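Local coordinates for translocator protein bipD (Burkholderia pseudomallei, PDB 3NFT) that is required for invasion of epithelial cells and survival within host cells, and probably regulates secretion of the type III effectors BipB and BipC, at residues P43-L57 and R71-V85. Sequence-based numbering, arbitrary orientation. Where two conformers were deposited one is given.
Sequences PEQKLGAAIDEFASL and RRANLTVFDDARVAV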
ATOM      1  N   PRO A  43      -6.171  18.857  20.082  1.00 11.34           N
ATOM      2  CA  PRO A  43      -4.852  18.662  20.692  1.00  9.91           C
ATOM      3  C   PRO A  43      -3.825  19.697  20.318  1.00  9.69           C
ATOM      4  O   PRO A  43      -3.015  20.078  21.162  1.00  9.57           O
ATOM      5  CB  PRO A  43      -4.442  17.293  20.167  1.00 10.46           C
ATOM      6  CG  PRO A  43      -5.165  17.142  18.889  1.00 11.54           C
ATOM      7  CD  PRO A  43      -6.508  17.761  19.173  1.00 11.71           C
ATOM      8  N   GLU A  44      -3.900  20.236  19.097  1.00 10.27           N
ATOM      9  CA  GLU A  44      -2.930  21.221  18.686  1.00 11.29           C
ATOM     10  C   GLU A  44      -3.070  22.534  19.496  1.00 10.90           C
ATOM     11  O   GLU A  44      -2.083  23.113  19.919  1.00 11.35           O
ATOM     12  CB  GLU A  44      -2.991  21.459  17.177  1.00 11.27           C
ATOM     13  CG  GLU A  44      -2.458  20.261  16.429  1.00 12.17           C
ATOM     14  CD  GLU A  44      -2.589  20.339  14.930  1.00 14.29           C
ATOM     15  OE1 GLU A  44      -2.560  21.473  14.364  1.00 17.01           O
ATOM     16  OE2 GLU A  44      -2.745  19.276  14.306  1.00 14.81           O
ATOM     17  N   GLN A  45      -4.299  22.952  19.780  1.00 11.22           N
ATOM     18  CA  GLN A  45      -4.499  24.129  20.620  1.00 11.92           C
ATOM     19  C   GLN A  45      -4.121  23.886  22.082  1.00  9.44           C
ATOM     20  O   GLN A  45      -3.559  24.751  22.729  1.00 10.28           O
ATOM     21  CB  GLN A  45      -5.908  24.717  20.527  1.00 12.89           C
ATOM     22  CG  GLN A  45      -6.392  25.569  21.715  0.55 15.34           C
ATOM     23  CD  GLN A  45      -7.847  25.760  21.851  0.55 17.39           C
ATOM     24  OE1 GLN A  45      -8.567  24.851  22.276  0.55 19.06           O
ATOM     25  NE2 GLN A  45      -8.297  26.982  21.577  0.55 13.50           N
ATOM     26  N   LYS A  46      -4.384  22.678  22.594  1.00  9.66           N
ATOM     27  CA  LYS A  46      -4.012  22.398  23.973  1.00  8.50           C
ATOM     28  C   LYS A  46      -2.463  22.380  24.103  1.00  7.27           C
ATOM     29  O   LYS A  46      -1.914  22.882  25.090  1.00  8.16           O
ATOM     30  CB  LYS A  46      -4.600  21.077  24.439  1.00  9.51           C
ATOM     31  CG  LYS A  46      -6.126  21.032  24.460  1.00 13.78           C
ATOM     32  CD  LYS A  46      -6.749  21.920  25.442  1.00 21.63           C
ATOM     33  CE  LYS A  46      -8.278  21.697  25.458  1.00 24.49           C
ATOM     34  NZ  LYS A  46      -8.852  22.655  26.409  1.00 26.63           N
ATOM     35  N   LEU A  47      -1.789  21.854  23.094  1.00  7.38           N
ATOM     36  CA  LEU A  47      -0.320  21.936  23.066  1.00  7.67           C
ATOM     37  C   LEU A  47       0.182  23.372  22.996  1.00  7.91           C
ATOM     38  O   LEU A  47       1.099  23.765  23.709  1.00  8.03           O
ATOM     39  CB  LEU A  47       0.257  21.106  21.931  1.00  8.12           C
ATOM     40  CG  LEU A  47       0.143  19.596  22.126  1.00  8.02           C
ATOM     41  CD1 LEU A  47       0.276  18.850  20.794  1.00  8.67           C
ATOM     42  CD2 LEU A  47       1.216  19.156  23.136  1.00  8.74           C
ATOM     43  N   GLY A  48      -0.481  24.186  22.175  1.00  8.88           N
ATOM     44  CA  GLY A  48      -0.156  25.608  22.112  1.00  8.19           C
ATOM     45  C   GLY A  48      -0.310  26.296  23.456  1.00  8.38           C
ATOM     46  O   GLY A  48       0.515  27.100  23.868  1.00  9.10           O
ATOM     47  N   ALA A  49      -1.387  25.979  24.161  1.00  8.30           N
ATOM     48  CA  ALA A  49      -1.613  26.532  25.522  1.00  8.24           C
ATOM     49  C   ALA A  49      -0.506  26.122  26.490  1.00  8.40           C
ATOM     50  O   ALA A  49      -0.078  26.912  27.321  1.00  8.85           O
ATOM     51  CB  ALA A  49      -2.978  26.128  26.069  1.00  8.17           C
ATOM     52  N   ALA A  50      -0.046  24.874  26.356  1.00  8.03           N
ATOM     53  CA  ALA A  50       1.042  24.399  27.218  1.00  8.25           C
ATOM     54  C   ALA A  50       2.328  25.130  26.913  1.00  7.84           C
ATOM     55  O   ALA A  50       3.064  25.546  27.809  1.00  8.44           O
ATOM     56  CB  ALA A  50       1.205  22.903  27.031  1.00  8.23           C
ATOM     57  N   ILE A  51       2.593  25.340  25.626  1.00  7.50           N
ATOM     58  CA  ILE A  51       3.733  26.158  25.216  1.00  8.05           C
ATOM     59  C   ILE A  51       3.651  27.586  25.784  1.00  7.85           C
ATOM     60  O   ILE A  51       4.619  28.116  26.321  1.00  9.15           O
ATOM     61  CB  ILE A  51       3.903  26.189  23.693  1.00  8.23           C
ATOM     62  CG1 ILE A  51       4.257  24.806  23.177  1.00  9.14           C
ATOM     63  CG2 ILE A  51       4.946  27.234  23.299  1.00 10.05           C
ATOM     64  CD1 ILE A  51       4.197  24.632  21.666  1.00 12.30           C
ATOM     65  N   ASP A  52       2.474  28.190  25.710  1.00  8.29           N
ATOM     66  CA  ASP A  52       2.303  29.505  26.297  1.00  8.69           C
ATOM     67  C   ASP A  52       2.495  29.523  27.806  1.00  7.85           C
ATOM     68  O   ASP A  52       3.069  30.461  28.347  1.00  8.89           O
ATOM     69  CB  ASP A  52       0.932  30.094  25.984  1.00  9.12           C
ATOM     70  CG  ASP A  52       0.757  30.504  24.515  1.00 10.76           C
ATOM     71  OD1 ASP A  52       1.733  30.577  23.738  1.00 14.86           O
ATOM     72  OD2 ASP A  52      -0.392  30.640  24.119  1.00 14.57           O
ATOM     73  N   GLU A  53       2.052  28.455  28.484  1.00  7.50           N
ATOM     74  CA  GLU A  53       2.242  28.361  29.926  1.00  7.48           C
ATOM     75  C   GLU A  53       3.719  28.301  30.269  1.00  7.92           C
ATOM     76  O   GLU A  53       4.188  28.986  31.170  1.00  8.30           O
ATOM     77  CB  GLU A  53       1.539  27.137  30.494  1.00  9.00           C
ATOM     78  CG  GLU A  53       1.442  27.143  31.997  1.00  8.70           C
ATOM     79  CD  GLU A  53       0.554  28.224  32.578  1.00  9.93           C
ATOM     80  OE1 GLU A  53      -0.318  28.736  31.819  1.00 13.57           O
ATOM     81  OE2 GLU A  53       0.713  28.602  33.757  1.00 10.15           O
ATOM     82  N   PHE A  54       4.444  27.473  29.527  1.00  7.53           N
ATOM     83  CA  PHE A  54       5.895  27.344  29.717  1.00  8.19           C
ATOM     84  C   PHE A  54       6.590  28.670  29.473  1.00  8.14           C
ATOM     85  O   PHE A  54       7.473  29.108  30.218  1.00  9.18           O
ATOM     86  CB  PHE A  54       6.401  26.270  28.770  1.00  8.43           C
ATOM     87  CG  PHE A  54       7.843  25.859  28.990  1.00  7.56           C
ATOM     88  CD1 PHE A  54       8.137  24.739  29.774  1.00  9.22           C
ATOM     89  CD2 PHE A  54       8.878  26.541  28.379  1.00  9.50           C
ATOM     90  CE1 PHE A  54       9.440  24.325  29.943  1.00  9.98           C
ATOM     91  CE2 PHE A  54      10.194  26.133  28.580  1.00  7.30           C
ATOM     92  CZ  PHE A  54      10.455  25.001  29.366  1.00  8.37           C
ATOM     93  N   ALA A  55       6.213  29.325  28.391  1.00  8.68           N
ATOM     94  CA  ALA A  55       6.805  30.605  28.032  1.00  9.36           C
ATOM     95  C   ALA A  55       6.589  31.655  29.109  1.00 10.26           C
ATOM     96  O   ALA A  55       7.455  32.525  29.333  1.00 12.18           O
ATOM     97  CB  ALA A  55       6.206  31.109  26.691  1.00  9.32           C
ATOM     98  N   SER A  56       5.427  31.594  29.761  0.57  9.52           N
ATOM     99  CA  SER A  56       5.052  32.573  30.779  0.57 10.30           C
ATOM    100  C   SER A  56       5.827  32.439  32.092  0.57 10.82           C
ATOM    101  O   SER A  56       5.853  33.355  32.905  0.57 10.60           O
ATOM    102  CB  SER A  56       3.550  32.510  31.044  0.57 10.48           C
ATOM    103  OG  SER A  56       3.205  31.465  31.918  0.57 11.41           O
ATOM    104  N   LEU A  57       6.429  31.271  32.328  1.00 11.93           N
ATOM    105  CA  LEU A  57       7.174  31.080  33.553  1.00 12.50           C
ATOM    106  C   LEU A  57       8.320  32.100  33.643  1.00 12.53           C
ATOM    107  O   LEU A  57       8.993  32.362  32.642  1.00 14.60           O
ATOM    108  CB  LEU A  57       7.656  29.629  33.639  1.00 13.52           C
ATOM    109  CG  LEU A  57       8.167  29.178  34.994  1.00 15.66           C
ATOM    110  CD1 LEU A  57       7.796  27.766  35.251  1.00 17.10           C
ATOM    111  CD2 LEU A  57       9.687  29.390  35.011  1.00 16.46           C
ATOM    112  N   ARG A  71       6.843  34.007  38.235  1.00 14.76           N
ATOM    113  CA  ARG A  71       5.578  33.396  37.861  1.00 13.44           C
ATOM    114  C   ARG A  71       5.816  31.907  37.677  1.00 11.61           C
ATOM    115  O   ARG A  71       6.735  31.522  36.960  1.00 10.80           O
ATOM    116  CB  ARG A  71       5.018  33.984  36.566  1.00 14.47           C
ATOM    117  CG  ARG A  71       3.681  33.366  36.197  1.00 18.81           C
ATOM    118  CD  ARG A  71       3.075  33.917  34.920  1.00 24.58           C
ATOM    119  NE  ARG A  71       1.642  33.637  34.866  1.00 28.55           N
ATOM    120  CZ  ARG A  71       1.073  32.489  34.514  1.00 31.62           C
ATOM    121  NH1 ARG A  71       1.793  31.424  34.186  1.00 31.39           N
ATOM    122  NH2 ARG A  71      -0.258  32.403  34.509  1.00 33.94           N
ATOM    123  N   ARG A  72       5.029  31.099  38.377  1.00 10.33           N
ATOM    124  CA  ARG A  72       5.075  29.639  38.292  1.00  9.71           C
ATOM    125  C   ARG A  72       4.038  29.137  37.291  1.00  9.16           C
ATOM    126  O   ARG A  72       3.104  29.862  36.929  1.00 10.42           O
ATOM    127  CB  ARG A  72       4.867  29.045  39.674  1.00 10.72           C
ATOM    128  CG  ARG A  72       6.050  29.408  40.608  1.00 12.89           C
ATOM    129  CD  ARG A  72       5.747  29.210  42.016  1.00 16.92           C
ATOM    130  NE  ARG A  72       6.613  29.965  42.944  1.00 17.57           N
ATOM    131  CZ  ARG A  72       7.358  29.468  43.920  1.00 22.02           C
ATOM    132  NH1 ARG A  72       7.400  28.158  44.173  1.00 24.82           N
ATOM    133  NH2 ARG A  72       8.062  30.308  44.675  1.00 18.70           N
ATOM    134  N   ALA A  73       4.186  27.879  36.882  1.00  8.33           N
ATOM    135  CA  ALA A  73       3.368  27.270  35.870  1.00  7.69           C
ATOM    136  C   ALA A  73       2.171  26.530  36.450  1.00  7.99           C
ATOM    137  O   ALA A  73       2.312  25.745  37.387  1.00  8.79           O
ATOM    138  CB  ALA A  73       4.243  26.271  35.025  1.00  9.08           C
ATOM    139  N   ASN A  74       1.004  26.694  35.829  1.00  7.56           N
ATOM    140  CA  ASN A  74      -0.176  25.871  36.063  1.00  7.36           C
ATOM    141  C   ASN A  74       0.043  24.603  35.267  1.00  6.72           C
ATOM    142  O   ASN A  74      -0.131  24.556  34.052  1.00  7.28           O
ATOM    143  CB  ASN A  74      -1.463  26.613  35.623  1.00  8.49           C
ATOM    144  CG  ASN A  74      -2.702  25.776  35.743  1.00  9.42           C
ATOM    145  OD1 ASN A  74      -2.640  24.611  36.144  1.00  8.02           O
ATOM    146  ND2 ASN A  74      -3.878  26.368  35.381  1.00 12.04           N
ATOM    147  N   LEU A  75       0.481  23.556  35.955  1.00  7.65           N
ATOM    148  CA  LEU A  75       0.890  22.346  35.233  1.00  7.26           C
ATOM    149  C   LEU A  75      -0.293  21.586  34.612  1.00  7.84           C
ATOM    150  O   LEU A  75      -0.103  20.722  33.752  1.00  8.01           O
ATOM    151  CB  LEU A  75       1.693  21.416  36.154  1.00  8.29           C
ATOM    152  CG  LEU A  75       2.935  22.011  36.776  1.00  8.93           C
ATOM    153  CD1 LEU A  75       3.503  21.036  37.840  1.00 10.56           C
ATOM    154  CD2 LEU A  75       3.980  22.319  35.694  1.00  8.71           C
ATOM    155  N   THR A  76      -1.507  21.876  35.072  1.00  7.45           N
ATOM    156  CA  THR A  76      -2.667  21.193  34.520  1.00  8.51           C
ATOM    157  C   THR A  76      -2.851  21.479  33.021  1.00  8.46           C
ATOM    158  O   THR A  76      -3.516  20.695  32.335  1.00 10.12           O
ATOM    159  CB  THR A  76      -3.973  21.542  35.245  1.00  8.87           C
ATOM    160  OG1 THR A  76      -4.409  22.878  34.915  1.00  9.04           O
ATOM    161  CG2 THR A  76      -3.789  21.396  36.783  1.00  9.75           C
ATOM    162  N   VAL A  77      -2.336  22.605  32.529  1.00  8.41           N
ATOM    163  CA  VAL A  77      -2.407  22.868  31.104  1.00  9.35           C
ATOM    164  C   VAL A  77      -1.674  21.791  30.304  1.00  9.00           C
ATOM    165  O   VAL A  77      -2.054  21.400  29.201  1.00  9.65           O
ATOM    166  CB  VAL A  77      -1.831  24.284  30.819  1.00  9.05           C
ATOM    167  CG1 VAL A  77      -1.954  24.659  29.351  1.00 13.87           C
ATOM    168  CG2 VAL A  77      -2.514  25.344  31.737  1.00 13.02           C
ATOM    169  N   PHE A  78      -0.576  21.313  30.857  1.00  8.58           N
ATOM    170  CA  PHE A  78       0.149  20.250  30.223  1.00  8.12           C
ATOM    171  C   PHE A  78      -0.601  18.926  30.265  1.00  8.36           C
ATOM    172  O   PHE A  78      -0.561  18.160  29.304  1.00  9.06           O
ATOM    173  CB  PHE A  78       1.531  20.080  30.892  1.00  8.02           C
ATOM    174  CG  PHE A  78       2.421  21.297  30.830  1.00  8.16           C
ATOM    175  CD1 PHE A  78       2.220  22.369  31.718  1.00 10.00           C
ATOM    176  CD2 PHE A  78       3.424  21.442  29.856  1.00  8.85           C
ATOM    177  CE1 PHE A  78       2.979  23.507  31.669  1.00  9.95           C
ATOM    178  CE2 PHE A  78       4.209  22.588  29.824  1.00  8.31           C
ATOM    179  CZ  PHE A  78       3.990  23.628  30.726  1.00  9.01           C
ATOM    180  N   ASP A  79      -1.261  18.640  31.393  1.00  9.88           N
ATOM    181  CA  ASP A  79      -2.137  17.482  31.493  1.00 10.95           C
ATOM    182  C   ASP A  79      -3.234  17.518  30.441  1.00 10.47           C
ATOM    183  O   ASP A  79      -3.487  16.530  29.773  1.00 11.44           O
ATOM    184  CB  ASP A  79      -2.773  17.371  32.876  1.00 10.79           C
ATOM    185  CG  ASP A  79      -1.744  17.245  33.987  1.00 11.53           C
ATOM    186  OD1 ASP A  79      -0.860  16.338  33.897  1.00 13.33           O
ATOM    187  OD2 ASP A  79      -1.818  18.059  34.946  1.00 14.46           O
ATOM    188  N   ASP A  80      -3.840  18.682  30.252  1.00 10.81           N
ATOM    189  CA  ASP A  80      -4.922  18.828  29.293  1.00 11.15           C
ATOM    190  C   ASP A  80      -4.381  18.475  27.898  1.00  9.68           C
ATOM    191  O   ASP A  80      -5.067  17.847  27.101  1.00 10.93           O
ATOM    192  CB  ASP A  80      -5.420  20.283  29.240  1.00 12.33           C
ATOM    193  CG  ASP A  80      -6.213  20.736  30.477  1.00 15.11           C
ATOM    194  OD1 ASP A  80      -6.723  19.902  31.230  1.00 20.01           O
ATOM    195  OD2 ASP A  80      -6.364  21.980  30.650  1.00 19.97           O
ATOM    196  N   ALA A  81      -3.157  18.918  27.585  1.00  9.56           N
ATOM    197  CA  ALA A  81      -2.570  18.615  26.269  1.00  8.67           C
ATOM    198  C   ALA A  81      -2.323  17.108  26.106  1.00  9.51           C
ATOM    199  O   ALA A  81      -2.610  16.532  25.076  1.00  9.98           O
ATOM    200  CB  ALA A  81      -1.307  19.378  26.042  1.00  8.65           C
ATOM    201  N   ARG A  82      -1.755  16.479  27.134  1.00 10.43           N
ATOM    202  CA  ARG A  82      -1.497  15.046  27.073  1.00 12.00           C
ATOM    203  C   ARG A  82      -2.804  14.268  26.874  1.00 12.37           C
ATOM    204  O   ARG A  82      -2.863  13.330  26.066  1.00 13.99           O
ATOM    205  CB  ARG A  82      -0.789  14.605  28.342  1.00 11.84           C
ATOM    206  CG  ARG A  82       0.623  15.161  28.398  1.00 14.76           C
ATOM    207  CD  ARG A  82       1.250  14.977  29.783  1.00 18.74           C
ATOM    208  NE  ARG A  82       1.204  13.572  30.158  1.00 23.34           N
ATOM    209  CZ  ARG A  82       1.265  13.100  31.390  1.00 26.81           C
ATOM    210  NH1 ARG A  82       1.403  13.915  32.430  1.00 29.10           N
ATOM    211  NH2 ARG A  82       1.229  11.785  31.568  1.00 27.31           N
ATOM    212  N   VAL A  83      -3.844  14.648  27.599  1.00 13.84           N
ATOM    213  CA  VAL A  83      -5.155  14.006  27.463  1.00 14.78           C
ATOM    214  C   VAL A  83      -5.731  14.157  26.043  1.00 13.87           C
ATOM    215  O   VAL A  83      -6.247  13.191  25.436  1.00 14.90           O
ATOM    216  CB  VAL A  83      -6.146  14.562  28.494  1.00 15.45           C
ATOM    217  CG1 VAL A  83      -7.566  14.116  28.162  1.00 18.54           C
ATOM    218  CG2 VAL A  83      -5.729  14.107  29.898  1.00 18.18           C
ATOM    219  N   ALA A  84      -5.580  15.351  25.485  1.00 12.82           N
ATOM    220  CA  ALA A  84      -6.111  15.632  24.165  1.00 12.07           C
ATOM    221  C   ALA A  84      -5.338  14.868  23.085  1.00 11.22           C
ATOM    222  O   ALA A  84      -5.928  14.393  22.127  1.00 12.15           O
ATOM    223  CB  ALA A  84      -6.103  17.121  23.889  1.00 11.49           C
ATOM    224  N   VAL A  85      -4.020  14.709  23.254  1.00  9.92           N
ATOM    225  CA  VAL A  85      -3.222  14.012  22.277  1.00 10.28           C
ATOM    226  C   VAL A  85      -3.628  12.533  22.274  1.00 10.75           C
ATOM    227  O   VAL A  85      -3.800  11.924  21.213  1.00 11.11           O
ATOM    228  CB  VAL A  85      -1.729  14.156  22.566  1.00  9.94           C
ATOM    229  CG1 VAL A  85      -0.939  13.187  21.745  1.00 10.52           C
ATOM    230  CG2 VAL A  85      -1.254  15.613  22.280  1.00 10.89           C
TER
HETATM  231  O   HOH W   1      -3.630  22.687  27.277  1.00 12.59           O
HETATM  232  O   HOH W   2      -7.708  22.893  28.716  1.00 43.07           O
HETATM  233  O   HOH W   3       0.468  30.415  36.707  1.00 46.99           O
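A50 and F78 meet at the centre of an antiparallel helical hairpin, helix 43-56 against helix 76-85, probably part of the N-terminal domain that acts as an intramolecular chaperone, keeping the coiled-coil region from oligomerizing prematurely. The axes approach to 8.1 Å at a crossing angle of -157°, with small residues at the interface. Apolar contacts dominate: A50 CB lies over one face of the F78 ring, 4.3 Å from its centroid, while V77 CG1, placed anti to its backbone N (chi1 -176°), rests against A49 CB and the A49-A50 backbone. L47 spreads its two methyls, CD2 onto A81 CB and CD1 across V85 CG2, and P43 CB reaches A84 CB. F151 of helix 121-160 stacks on the F54 ring and also meets the F78 ring, steeply inclined to it. A water joins the two backbones, donating to both K46 O and V77 O. Polar contacts gather where the connecting loop returns. N74, just before the turn into the second helix, makes a capping bond, OD1 accepting from T76 N. The bend of E53 at chi2 (67°) brings OE2 to two donors on opposite faces of the carboxylate: N74 N at 2.8 Å, nearly straight, and R71 NH1 at 3.1 Å, a salt bridge in which OE2 lies almost in the guanidinium plane.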